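PDB 6SBF: MstE from Scytonema sp. PCC 10023, which is a monodomain class II terpene cyclase that probably cyclises an isoprenoid precursor in the biosynthesis of merosterols. Local coordinates for residues H326-D331 against G341-F345; L249-F254 against A290-W294; I28-V32 against L72-V77; G57-V61 against D110-W114. The protein carries 1 engineered substitution. All blocks are in the same frame, centred on the assembly; numbering follows the deposited sequence.

Interaction 1 of 4, residues H326-D331 against G341-F345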
loop_
_atom_site.group_PDB
_atom_site.type_symbol
_atom_site.label_atom_id
_atom_site.label_comp_id
_atom_site.label_asym_id
_atom_site.label_seq_id
_atom_site.Cartn_x
_atom_site.Cartn_y
_atom_site.Cartn_z
ATOM N N HIS A 326 9.254 18.181 10.389
ATOM C CA HIS A 326 10.220 17.719 11.401
ATOM C C HIS A 326 10.576 16.245 11.329
ATOM O O HIS A 326 11.276 15.734 12.231
ATOM C CB HIS A 326 9.715 18.081 12.808
ATOM C CG HIS A 326 9.269 19.487 12.983
ATOM N ND1 HIS A 326 10.128 20.566 12.908
ATOM C CD2 HIS A 326 8.032 19.977 13.234
ATOM C CE1 HIS A 326 9.429 21.663 13.122
ATOM N NE2 HIS A 326 8.124 21.346 13.343
ATOM N N TRP A 327 10.113 15.531 10.354
ATOM C CA TRP A 327 10.286 14.071 10.261
ATOM C C TRP A 327 11.750 13.727 10.426
ATOM O O TRP A 327 12.609 14.337 9.756
ATOM C CB TRP A 327 9.773 13.451 8.953
ATOM C CG TRP A 327 8.324 13.688 8.704
ATOM C CD1 TRP A 327 7.724 14.483 7.770
ATOM C CD2 TRP A 327 7.265 13.075 9.435
ATOM N NE1 TRP A 327 6.367 14.430 7.927
ATOM C CE2 TRP A 327 6.058 13.583 8.932
ATOM C CE3 TRP A 327 7.231 12.146 10.494
ATOM C CZ2 TRP A 327 4.831 13.258 9.465
ATOM C CZ3 TRP A 327 6.017 11.869 11.048
ATOM C CH2 TRP A 327 4.839 12.385 10.518
ATOM N N ARG A 328 11.982 12.692 11.213
ATOM C CA ARG A 328 13.287 12.042 11.318
ATOM C C ARG A 328 13.094 10.530 11.130
ATOM O O ARG A 328 12.023 10.041 11.442
ATOM C CB ARG A 328 13.878 12.271 12.704
ATOM C CG ARG A 328 14.216 13.732 12.997
ATOM C CD ARG A 328 14.901 13.881 14.331
ATOM N NE ARG A 328 14.010 13.503 15.424
ATOM C CZ ARG A 328 14.436 13.366 16.671
ATOM N NH1 ARG A 328 13.608 13.006 17.637
ATOM N NH2 ARG A 328 15.704 13.606 16.932
ATOM N N TYR A 329 14.129 9.858 10.697
ATOM C CA TYR A 329 14.109 8.397 10.493
ATOM C C TYR A 329 14.439 7.765 11.844
ATOM O O TYR A 329 15.491 8.069 12.402
ATOM C CB TYR A 329 15.035 7.989 9.344
ATOM C CG TYR A 329 14.466 8.510 8.045
ATOM C CD1 TYR A 329 14.727 9.803 7.630
ATOM C CD2 TYR A 329 13.597 7.720 7.304
ATOM C CE1 TYR A 329 14.138 10.300 6.480
ATOM C CE2 TYR A 329 12.991 8.201 6.160
ATOM C CZ TYR A 329 13.269 9.492 5.764
ATOM O OH TYR A 329 12.681 10.032 4.653
ATOM N N TYR A 330 13.526 7.006 12.419
ATOM C CA TYR A 330 13.610 6.453 13.796
ATOM C C TYR A 330 14.960 5.763 14.000
ATOM O O TYR A 330 15.643 6.006 15.016
ATOM C CB TYR A 330 12.481 5.462 14.078
ATOM C CG TYR A 330 12.492 4.965 15.501
ATOM C CD1 TYR A 330 11.902 5.716 16.497
ATOM C CD2 TYR A 330 12.998 3.717 15.825
ATOM C CE1 TYR A 330 11.872 5.295 17.815
ATOM C CE2 TYR A 330 12.979 3.272 17.135
ATOM C CZ TYR A 330 12.412 4.060 18.126
ATOM O OH TYR A 330 12.376 3.580 19.394
ATOM N N ASP A 331 15.392 4.981 13.018
ATOM C CA ASP A 331 16.619 4.177 13.184
ATOM C C ASP A 331 17.871 5.061 13.174
ATOM O O ASP A 331 18.916 4.612 13.608
ATOM C CB ASP A 331 16.708 3.115 12.106
ATOM C CG ASP A 331 15.784 1.952 12.423
ATOM O OD1 ASP A 331 15.670 1.591 13.622
ATOM O OD2 ASP A 331 15.144 1.464 11.484
ATOM N N GLY A 341 6.533 11.704 15.283
ATOM C CA GLY A 341 7.373 12.548 14.447
ATOM C C GLY A 341 8.491 11.805 13.791
ATOM O O GLY A 341 9.350 12.457 13.189
ATOM N N SER A 342 8.436 10.481 13.790
ATOM C CA SER A 342 9.479 9.661 13.136
ATOM C C SER A 342 8.902 8.767 12.036
ATOM O O SER A 342 7.668 8.639 11.945
ATOM C CB SER A 342 10.227 8.858 14.159
ATOM O OG SER A 342 9.535 7.650 14.424
ATOM N N ILE A 343 9.829 8.272 11.246
ATOM C CA ILE A 343 9.548 7.401 10.110
ATOM C C ILE A 343 10.229 6.072 10.376
ATOM O O ILE A 343 11.432 6.027 10.676
ATOM C CB ILE A 343 10.025 8.068 8.817
ATOM C CG1 ILE A 343 9.317 9.378 8.570
ATOM C CG2 ILE A 343 9.889 7.143 7.631
ATOM C CD1 ILE A 343 9.854 10.156 7.368
ATOM N N ILE A 344 9.481 5.004 10.158
ATOM C CA ILE A 344 10.022 3.628 10.142
ATOM C C ILE A 344 9.941 3.035 8.741
ATOM O O ILE A 344 9.276 3.579 7.877
ATOM C CB ILE A 344 9.324 2.796 11.228
ATOM C CG1 ILE A 344 7.856 2.525 10.929
ATOM C CG2 ILE A 344 9.539 3.429 12.601
ATOM C CD1 ILE A 344 7.345 1.397 11.753
ATOM N N PHE A 345 10.604 1.913 8.567
ATOM C CA PHE A 345 10.580 1.235 7.259
ATOM C C PHE A 345 10.440 -0.277 7.452
ATOM O O PHE A 345 10.456 -0.809 8.563
ATOM C CB PHE A 345 11.812 1.613 6.420
ATOM C CG PHE A 345 13.119 1.131 6.975
ATOM C CD1 PHE A 345 13.714 -0.021 6.578
ATOM C CD2 PHE A 345 13.848 1.976 7.821
ATOM C CE1 PHE A 345 14.927 -0.439 7.078
ATOM C CE2 PHE A 345 15.070 1.559 8.326
ATOM C CZ PHE A 345 15.609 0.368 7.919
HETATM O O HOH W 1 10.573 14.515 14.749
HETATM O O HOH W 2 12.530 1.534 10.967
HETATM O O HOH W 3 13.661 4.201 10.731
#
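Y329 and I343 sit side by side on two parallel strands, 328-329 and 342-344. Both belong to a small mixed sheet in which 342-344 is the middle strand and 311-313 pairs with it in the antiparallel sense. I343 is bonded by its backbone to the residues before and after Y329. Its N donates to R328 O at 2.8 Å, and its O accepts Y330 N at 2.9 Å. The bond from R328 N to G341 O is longer, 3.3 Å.

The tight part is the sheet face that carries Y329 and I343. The two side chains point the same way. I343 CD1 lies over the face of the Y329 ring, 4.2 Å from its centroid, and I343 CG2 touches Y329 CE2 at 3.6 Å. With CG1 beside the backbone N of I343 (chi1 -61°), CD1 also meets W327 CB at 3.7 Å. W327 crosses I343 at about a right angle. Beyond the pair, Y310 meets the Y329 ring edge to face and K259 makes a cation-pi contact with it.

The loose side is at exposed R328, on the other face, and at the two ends of the pairing, where solvent enters. Water 1 donates to both H326 O and G341 O. Water 3 accepts D331 N and donates to I343 O, which therefore takes two donors. Water 2 accepts F345 N and donates to D331 OD2 at 2.7 Å. That same OD2 stands 3.2 Å from F345 CE2, with the carboxylate turned 81° from the ring plane.

Interaction 2 of 4, residues L249-F254 against A290-W294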
loop_
_atom_site.group_PDB
_atom_site.type_symbol
_atom_site.label_atom_id
_atom_site.label_comp_id
_atom_site.label_asym_id
_atom_site.label_seq_id
_atom_site.Cartn_x
_atom_site.Cartn_y
_atom_site.Cartn_z
ATOM N N LEU A 249 8.368 10.705 -12.573
ATOM C CA LEU A 249 9.357 9.747 -13.069
ATOM C C LEU A 249 10.419 10.500 -13.863
ATOM O O LEU A 249 10.126 11.230 -14.795
ATOM C CB LEU A 249 8.692 8.677 -13.910
ATOM C CG LEU A 249 9.508 7.420 -13.989
ATOM C CD1 LEU A 249 9.341 6.574 -12.735
ATOM C CD2 LEU A 249 9.189 6.654 -15.203
ATOM N N CYS A 250 11.653 10.431 -13.450
ATOM C CA CYS A 250 12.660 11.117 -14.263
ATOM C C CYS A 250 13.016 10.201 -15.425
ATOM O O CYS A 250 12.638 9.016 -15.497
ATOM C CB CYS A 250 13.896 11.467 -13.469
ATOM S SG CYS A 250 14.875 9.997 -13.130
ATOM N N PRO A 251 13.777 10.764 -16.374
ATOM C CA PRO A 251 14.148 10.024 -17.583
ATOM C C PRO A 251 14.932 8.732 -17.322
ATOM O O PRO A 251 14.828 7.799 -18.113
ATOM C CB PRO A 251 14.956 11.048 -18.391
ATOM C CG PRO A 251 14.438 12.375 -17.903
ATOM C CD PRO A 251 14.169 12.178 -16.421
ATOM N N GLN A 252 15.639 8.653 -16.187
ATOM C CA GLN A 252 16.462 7.471 -15.845
ATOM C C GLN A 252 15.579 6.322 -15.329
ATOM O O GLN A 252 16.095 5.223 -15.150
ATOM C CB GLN A 252 17.537 7.819 -14.815
ATOM C CG GLN A 252 18.521 8.842 -15.353
ATOM C CD GLN A 252 18.159 10.234 -14.883
ATOM O OE1 GLN A 252 17.060 10.770 -15.120
ATOM N NE2 GLN A 252 19.088 10.805 -14.139
ATOM N N GLY A 253 14.298 6.560 -15.072
ATOM C CA GLY A 253 13.334 5.498 -14.804
ATOM C C GLY A 253 12.960 5.391 -13.360
ATOM O O GLY A 253 12.413 4.354 -12.972
ATOM N N PHE A 254 13.178 6.426 -12.559
ATOM C CA PHE A 254 12.810 6.340 -11.141
ATOM C C PHE A 254 12.139 7.623 -10.660
ATOM O O PHE A 254 12.317 8.726 -11.243
ATOM C CB PHE A 254 14.050 6.015 -10.295
ATOM C CG PHE A 254 15.218 6.973 -10.423
ATOM C CD1 PHE A 254 15.219 8.213 -9.792
ATOM C CD2 PHE A 254 16.330 6.633 -11.177
ATOM C CE1 PHE A 254 16.311 9.066 -9.900
ATOM C CE2 PHE A 254 17.399 7.492 -11.328
ATOM C CZ PHE A 254 17.378 8.710 -10.689
ATOM N N ALA A 290 10.971 2.689 -19.025
ATOM C CA ALA A 290 12.155 3.172 -18.262
ATOM C C ALA A 290 12.097 2.707 -16.804
ATOM O O ALA A 290 13.112 2.263 -16.262
ATOM C CB ALA A 290 12.308 4.700 -18.391
ATOM N N ALA A 291 10.929 2.798 -16.192
ATOM C CA ALA A 291 10.713 2.387 -14.794
ATOM C C ALA A 291 10.952 0.881 -14.662
ATOM O O ALA A 291 11.600 0.418 -13.707
ATOM C CB ALA A 291 9.334 2.751 -14.349
ATOM N N ILE A 292 10.434 0.117 -15.616
ATOM C CA ILE A 292 10.669 -1.356 -15.603
ATOM C C ILE A 292 12.182 -1.587 -15.653
ATOM O O ILE A 292 12.712 -2.435 -14.885
ATOM C CB ILE A 292 9.922 -2.047 -16.762
ATOM C CG1 ILE A 292 8.421 -2.026 -16.516
ATOM C CG2 ILE A 292 10.447 -3.458 -16.957
ATOM C CD1 ILE A 292 7.610 -2.376 -17.767
ATOM N N GLY A 293 12.884 -0.947 -16.585
ATOM C CA GLY A 293 14.317 -1.211 -16.708
ATOM C C GLY A 293 15.060 -0.878 -15.422
ATOM O O GLY A 293 15.952 -1.634 -14.989
ATOM N N TRP A 294 14.725 0.243 -14.801
ATOM C CA TRP A 294 15.437 0.652 -13.582
ATOM C C TRP A 294 15.130 -0.337 -12.449
ATOM O O TRP A 294 16.046 -0.772 -11.737
ATOM C CB TRP A 294 15.035 2.074 -13.214
ATOM C CG TRP A 294 15.788 2.564 -12.015
ATOM C CD1 TRP A 294 17.041 3.101 -12.006
ATOM C CD2 TRP A 294 15.286 2.596 -10.674
ATOM N NE1 TRP A 294 17.353 3.443 -10.709
ATOM C CE2 TRP A 294 16.295 3.185 -9.878
ATOM C CE3 TRP A 294 14.086 2.233 -10.059
ATOM C CZ2 TRP A 294 16.137 3.365 -8.510
ATOM C CZ3 TRP A 294 13.911 2.421 -8.706
ATOM C CH2 TRP A 294 14.926 2.996 -7.941
#
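A290 O is approached by two groups. W294 N donates the helical bond to it at 3.0 Å, and G253 CA brings a CH...O contact at 3.6 Å from the facing loop. G253 is the point of closest backbone approach, with its CA 4.1 Å from the CA of A291. A side chain at G253 would run into A290 O. The carbonyl of G253 is buried and finds no conventional donor in the model. A291 CA offers it a nearly straight CH...O contact at 3.2 Å, with 165° at the hydrogen.

The loop follows helix 235-248 and packs on helix 282-298, consistent with the alpha6-alpha6 barrel of this cyclase. A type I turn from C250 to G253 shapes it, and C250 N bonds to F254 O just past the turn.

With chi1 at -177°, W294 CG lies opposite its backbone N, and the indole comes against F254. F254 CB stands over the centre of the six-membered ring, 3.5 Å from its centroid. The phenyl ring is tilted 48° to the indole, and its CD2 comes within 3.4 Å of W294 NE1. Replacing W294 with an alanine would probably leave F254 CB without its flat support and open a gap against T265 and T268 of helix 265-275. At the start of the loop, L249 CD2 meets the methyl CB of A291 at 4.0 Å.

Interaction 3 of 4, residues I28-V32 against L72-V77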
loop_
_atom_site.group_PDB
_atom_site.type_symbol
_atom_site.label_atom_id
_atom_site.label_comp_id
_atom_site.label_asym_id
_atom_site.label_seq_id
_atom_site.Cartn_x
_atom_site.Cartn_y
_atom_site.Cartn_z
ATOM N N ILE A 28 10.583 -11.446 -11.627
ATOM C CA ILE A 28 9.342 -11.758 -10.878
ATOM C C ILE A 28 9.534 -13.079 -10.108
ATOM O O ILE A 28 9.140 -13.180 -8.959
ATOM C CB ILE A 28 8.140 -11.728 -11.818
ATOM C CG1 ILE A 28 7.833 -10.300 -12.272
ATOM C CG2 ILE A 28 6.939 -12.447 -11.185
ATOM C CD1 ILE A 28 7.027 -10.223 -13.540
ATOM N N ASN A 29 10.028 -14.098 -10.799
ATOM C CA ASN A 29 10.168 -15.398 -10.145
ATOM C C ASN A 29 11.128 -15.384 -8.970
ATOM O O ASN A 29 10.866 -16.006 -7.937
ATOM C CB ASN A 29 10.554 -16.495 -11.147
ATOM C CG ASN A 29 9.445 -16.722 -12.176
ATOM O OD1 ASN A 29 8.277 -16.522 -11.856
ATOM N ND2 ASN A 29 9.830 -17.193 -13.347
ATOM N N ALA A 30 12.212 -14.635 -9.111
ATOM C CA ALA A 30 13.191 -14.527 -8.003
ATOM C C ALA A 30 12.538 -13.809 -6.815
ATOM O O ALA A 30 12.774 -14.199 -5.656
ATOM C CB ALA A 30 14.450 -13.816 -8.456
ATOM N N ALA A 31 11.705 -12.815 -7.078
ATOM C CA ALA A 31 11.023 -12.077 -6.002
ATOM C C ALA A 31 9.982 -12.948 -5.327
ATOM O O ALA A 31 9.829 -12.894 -4.093
ATOM C CB ALA A 31 10.452 -10.825 -6.554
ATOM N N VAL A 32 9.233 -13.701 -6.149
ATOM C CA VAL A 32 8.227 -14.592 -5.551
ATOM C C VAL A 32 8.947 -15.630 -4.660
ATOM O O VAL A 32 8.448 -15.928 -3.546
ATOM C CB VAL A 32 7.412 -15.267 -6.657
ATOM C CG1 VAL A 32 6.615 -16.441 -6.135
ATOM C CG2 VAL A 32 6.526 -14.243 -7.358
ATOM N N LEU A 72 -0.505 -12.847 -9.617
ATOM C CA LEU A 72 0.227 -13.950 -10.254
ATOM C C LEU A 72 -0.676 -15.143 -10.591
ATOM O O LEU A 72 -1.575 -15.492 -9.835
ATOM C CB LEU A 72 1.313 -14.454 -9.334
ATOM C CG LEU A 72 2.487 -13.531 -9.323
ATOM C CD1 LEU A 72 3.174 -13.528 -8.029
ATOM C CD2 LEU A 72 3.417 -13.627 -10.487
ATOM N N PRO A 73 -0.429 -15.755 -11.772
ATOM C CA PRO A 73 -1.187 -16.925 -12.216
ATOM C C PRO A 73 -0.448 -18.221 -11.926
ATOM O O PRO A 73 -0.266 -19.011 -12.874
ATOM C CB PRO A 73 -1.187 -16.700 -13.731
ATOM C CG PRO A 73 0.226 -16.220 -13.990
ATOM C CD PRO A 73 0.508 -15.287 -12.816
ATOM N N TYR A 74 0.109 -18.333 -10.717
ATOM C CA TYR A 74 0.761 -19.565 -10.279
ATOM C C TYR A 74 -0.019 -20.259 -9.172
ATOM O O TYR A 74 -0.426 -19.665 -8.188
ATOM C CB TYR A 74 2.124 -19.240 -9.700
ATOM C CG TYR A 74 3.108 -18.649 -10.661
ATOM C CD1 TYR A 74 3.127 -18.911 -12.012
ATOM C CD2 TYR A 74 4.135 -17.842 -10.188
ATOM C CE1 TYR A 74 4.135 -18.447 -12.827
ATOM C CE2 TYR A 74 5.132 -17.355 -11.003
ATOM C CZ TYR A 74 5.154 -17.674 -12.325
ATOM O OH TYR A 74 6.116 -17.292 -13.205
ATOM N N ALA A 75 -0.213 -21.575 -9.382
ATOM C CA ALA A 75 -0.967 -22.350 -8.403
ATOM C C ALA A 75 -0.318 -22.289 -7.019
ATOM O O ALA A 75 -1.060 -22.215 -6.020
ATOM C CB ALA A 75 -1.093 -23.787 -8.879
ATOM N N HIS A 76 0.996 -22.353 -6.943
ATOM C CA HIS A 76 1.624 -22.360 -5.600
ATOM C C HIS A 76 1.491 -20.998 -4.894
ATOM O O HIS A 76 1.435 -20.949 -3.667
ATOM C CB HIS A 76 3.044 -22.863 -5.677
ATOM C CG HIS A 76 4.009 -21.934 -6.288
ATOM N ND1 HIS A 76 3.984 -21.637 -7.649
ATOM C CD2 HIS A 76 5.076 -21.302 -5.763
ATOM C CE1 HIS A 76 5.010 -20.815 -7.898
ATOM N NE2 HIS A 76 5.674 -20.632 -6.783
ATOM N N VAL A 77 1.385 -19.935 -5.690
ATOM C CA VAL A 77 1.114 -18.616 -5.067
ATOM C C VAL A 77 -0.317 -18.557 -4.594
ATOM O O VAL A 77 -0.624 -18.113 -3.504
ATOM C CB VAL A 77 1.464 -17.479 -6.034
ATOM C CG1 VAL A 77 1.079 -16.156 -5.435
ATOM C CG2 VAL A 77 2.947 -17.511 -6.352
#
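V32 and V77 mark the closest backbone approach, with their CA atoms 8.2 Å apart, so side chains alone bridge helix 18-37 and the loop and first turn of helix 75-90. The valines reach toward each other tip to tip, V32 CG1 to V77 CG2 at 3.8 Å. The second V32 branch, CG2, presses on L72 CD1 at 3.5 Å, tighter than usual for two methyl groups. L72 slides past V32 in the opposite direction, and its other methyl, CD2, lies 3.8 Å from I28 CG2. L72 thus fills the space between two side chains one helical turn apart. V361 of helix 350-363 touches both I28 and L72.

The polar contact is between two partly exposed residues. Y74 OH donates to N29 OD1 at 2.7 Å. The hydroxyl lies in the carbonyl plane of the amide, on a lone pair, with a C=O...donor angle of 126°. OD1 in turn sits at the edge of the phenol ring, near its plane. N29 CG stands beside its own backbone N (chi1 -65°), which brings the amide out toward Y74. Y74 is also the N-cap residue of helix 75-90. Helix 18-37 is thereby packed against the start of helix 75-90 in what is described as an alpha6-alpha6 barrel.

Interaction 4 of 4, residues G57-V61 against D110-W114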
loop_
_atom_site.group_PDB
_atom_site.type_symbol
_atom_site.label_atom_id
_atom_site.label_comp_id
_atom_site.label_asym_id
_atom_site.label_seq_id
_atom_site.Cartn_x
_atom_site.Cartn_y
_atom_site.Cartn_z
ATOM N N GLY A 57 4.804 -6.067 12.514
ATOM C CA GLY A 57 3.512 -6.262 11.817
ATOM C C GLY A 57 3.370 -7.688 11.256
ATOM O O GLY A 57 4.336 -8.247 10.767
ATOM N N ASP A 58 2.123 -8.182 11.293
ATOM C CA ASP A 58 1.874 -9.490 10.635
ATOM C C ASP A 58 0.517 -9.508 9.913
ATOM O O ASP A 58 0.545 -9.664 8.689
ATOM C CB ASP A 58 2.087 -10.671 11.599
ATOM C CG ASP A 58 1.356 -10.727 12.914
ATOM O OD1 ASP A 58 0.317 -10.091 13.105
ATOM O OD2 ASP A 58 1.827 -11.497 13.814
ATOM N N GLU A 59 -0.598 -9.277 10.597
ATOM C CA GLU A 59 -1.914 -9.339 9.910
ATOM C C GLU A 59 -1.902 -8.368 8.741
ATOM O O GLU A 59 -2.293 -8.706 7.637
ATOM C CB GLU A 59 -3.055 -8.994 10.856
ATOM C CG GLU A 59 -3.229 -9.961 12.001
ATOM C CD GLU A 59 -4.222 -9.562 13.061
ATOM O OE1 GLU A 59 -5.217 -8.873 12.758
ATOM O OE2 GLU A 59 -4.004 -9.969 14.260
ATOM N N TRP A 60 -1.516 -7.095 8.996
ATOM C CA TRP A 60 -1.523 -6.071 7.948
ATOM C C TRP A 60 -0.558 -6.448 6.821
ATOM O O TRP A 60 -0.899 -6.387 5.625
ATOM C CB TRP A 60 -1.169 -4.738 8.591
ATOM C CG TRP A 60 -0.798 -3.689 7.594
ATOM C CD1 TRP A 60 -1.466 -3.305 6.482
ATOM C CD2 TRP A 60 0.348 -2.845 7.650
ATOM N NE1 TRP A 60 -0.833 -2.264 5.866
ATOM C CE2 TRP A 60 0.303 -1.981 6.555
ATOM C CE3 TRP A 60 1.397 -2.764 8.560
ATOM C CZ2 TRP A 60 1.249 -0.975 6.358
ATOM C CZ3 TRP A 60 2.318 -1.765 8.355
ATOM C CH2 TRP A 60 2.275 -0.910 7.261
ATOM N N VAL A 61 0.668 -6.790 7.151
ATOM C CA VAL A 61 1.717 -7.078 6.167
ATOM C C VAL A 61 1.275 -8.275 5.330
ATOM O O VAL A 61 1.431 -8.249 4.085
ATOM C CB VAL A 61 3.066 -7.318 6.840
ATOM C CG1 VAL A 61 4.091 -7.765 5.838
ATOM C CG2 VAL A 61 3.523 -6.049 7.518
ATOM N N ASP A 110 -7.499 0.178 7.723
ATOM C CA ASP A 110 -6.575 -0.076 6.594
ATOM C C ASP A 110 -6.287 -1.562 6.517
ATOM O O ASP A 110 -6.400 -2.175 5.445
ATOM C CB ASP A 110 -5.311 0.759 6.716
ATOM C CG ASP A 110 -4.473 0.693 5.445
ATOM O OD1 ASP A 110 -5.026 0.920 4.369
ATOM O OD2 ASP A 110 -3.294 0.451 5.543
ATOM N N THR A 111 -5.842 -2.134 7.600
ATOM C CA THR A 111 -5.545 -3.553 7.647
ATOM C C THR A 111 -6.795 -4.320 7.206
ATOM O O THR A 111 -6.666 -5.290 6.418
ATOM C CB THR A 111 -5.159 -4.016 9.060
ATOM O OG1 THR A 111 -4.015 -3.252 9.476
ATOM C CG2 THR A 111 -4.863 -5.487 9.058
ATOM N N THR A 112 -7.915 -3.937 7.731
ATOM C CA THR A 112 -9.193 -4.674 7.404
ATOM C C THR A 112 -9.484 -4.600 5.918
ATOM O O THR A 112 -9.870 -5.609 5.312
ATOM C CB THR A 112 -10.331 -4.176 8.314
ATOM O OG1 THR A 112 -9.987 -4.415 9.684
ATOM C CG2 THR A 112 -11.617 -4.847 8.017
ATOM N N GLY A 113 -9.302 -3.445 5.297
ATOM C CA GLY A 113 -9.497 -3.338 3.854
ATOM C C GLY A 113 -8.584 -4.220 3.061
ATOM O O GLY A 113 -9.055 -4.934 2.149
ATOM N N TRP A 114 -7.302 -4.265 3.383
ATOM C CA TRP A 114 -6.378 -5.154 2.662
ATOM C C TRP A 114 -6.772 -6.617 2.867
ATOM O O TRP A 114 -6.639 -7.411 1.915
ATOM C CB TRP A 114 -4.922 -4.924 3.071
ATOM C CG TRP A 114 -4.391 -3.628 2.544
ATOM C CD1 TRP A 114 -4.185 -2.463 3.232
ATOM C CD2 TRP A 114 -4.005 -3.342 1.176
ATOM N NE1 TRP A 114 -3.753 -1.464 2.393
ATOM C CE2 TRP A 114 -3.593 -1.988 1.126
ATOM C CE3 TRP A 114 -3.913 -4.129 0.013
ATOM C CZ2 TRP A 114 -3.198 -1.394 -0.055
ATOM C CZ3 TRP A 114 -3.495 -3.530 -1.155
ATOM C CH2 TRP A 114 -3.139 -2.163 -1.190
HETATM O O HOH W 4 -1.221 -0.040 3.956
#
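W60 overlaps T111 at the base of its side chain. T111 OG1 lies 3.3 Å from W60 CB, and T111 CG2 rests 3.6 Å from W60 CA. The two side chains cross at about a right angle. The threonine therefore fills the place where residues 57-61 and 110-114 come closest, with the CA atoms of W60 and T111 4.8 Å apart. T111 OG1 is hydrogen-bonded to D108 OD2. A valine in place of T111 would probably leave D108 OD2 without that partner.

Farther out, the indole meets D110 through solvent. W60 NE1 is 3.7 Å from D110 OD2. Water 4 joins them: it accepts from W60 NE1 at 3.0 Å, in the plane of the ring at its edge, and donates to D110 OD2 at 2.7 Å. A chi1 of -170° swings the D110 carboxylate toward both tryptophans. D110 OD1 takes a weak bond from W114 NE1 at 3.3 Å. W114 and W60 meet obliquely, their planes 57° apart.

F48 and F351 also meet the W60 ring. Next to W60, E59 forms salt bridges with R91 and R94.

D108, D110 and T111 lie in a D-A-D-T sequence. It resembles the DxDD motif of class II terpene cyclases, whose middle aspartate protonates the substrate. D110, bonded weakly to W114 and linked to W60 by water 4, is placed as expected for such an acid in the helical barrel, though the role is inferred.

Overall arrangement
Interaction 4 is the deep contact, its centre about 10 Å from the centre of the chain, and all its touching residues are buried. Interactions 1, 2 and 3 have their centres 18 to 20 Å out and are partly exposed. Interaction 1 is the one sheet contact, held by backbone bonds and bridging waters. Interaction 2 joins a loop to a helix through CH...O and CH-pi contacts. Interaction 3 joins a helix to the loop and start of another through methyl groups and one side-chain hydrogen bond. Interaction 4 combines a water, a carboxylate and two indoles. Interactions 3 and 4 alternate along the chain, through successive helices 59-69, 75-90 and 109-121. Interactions 2 and 4 lie on opposite sides of the chain's centre.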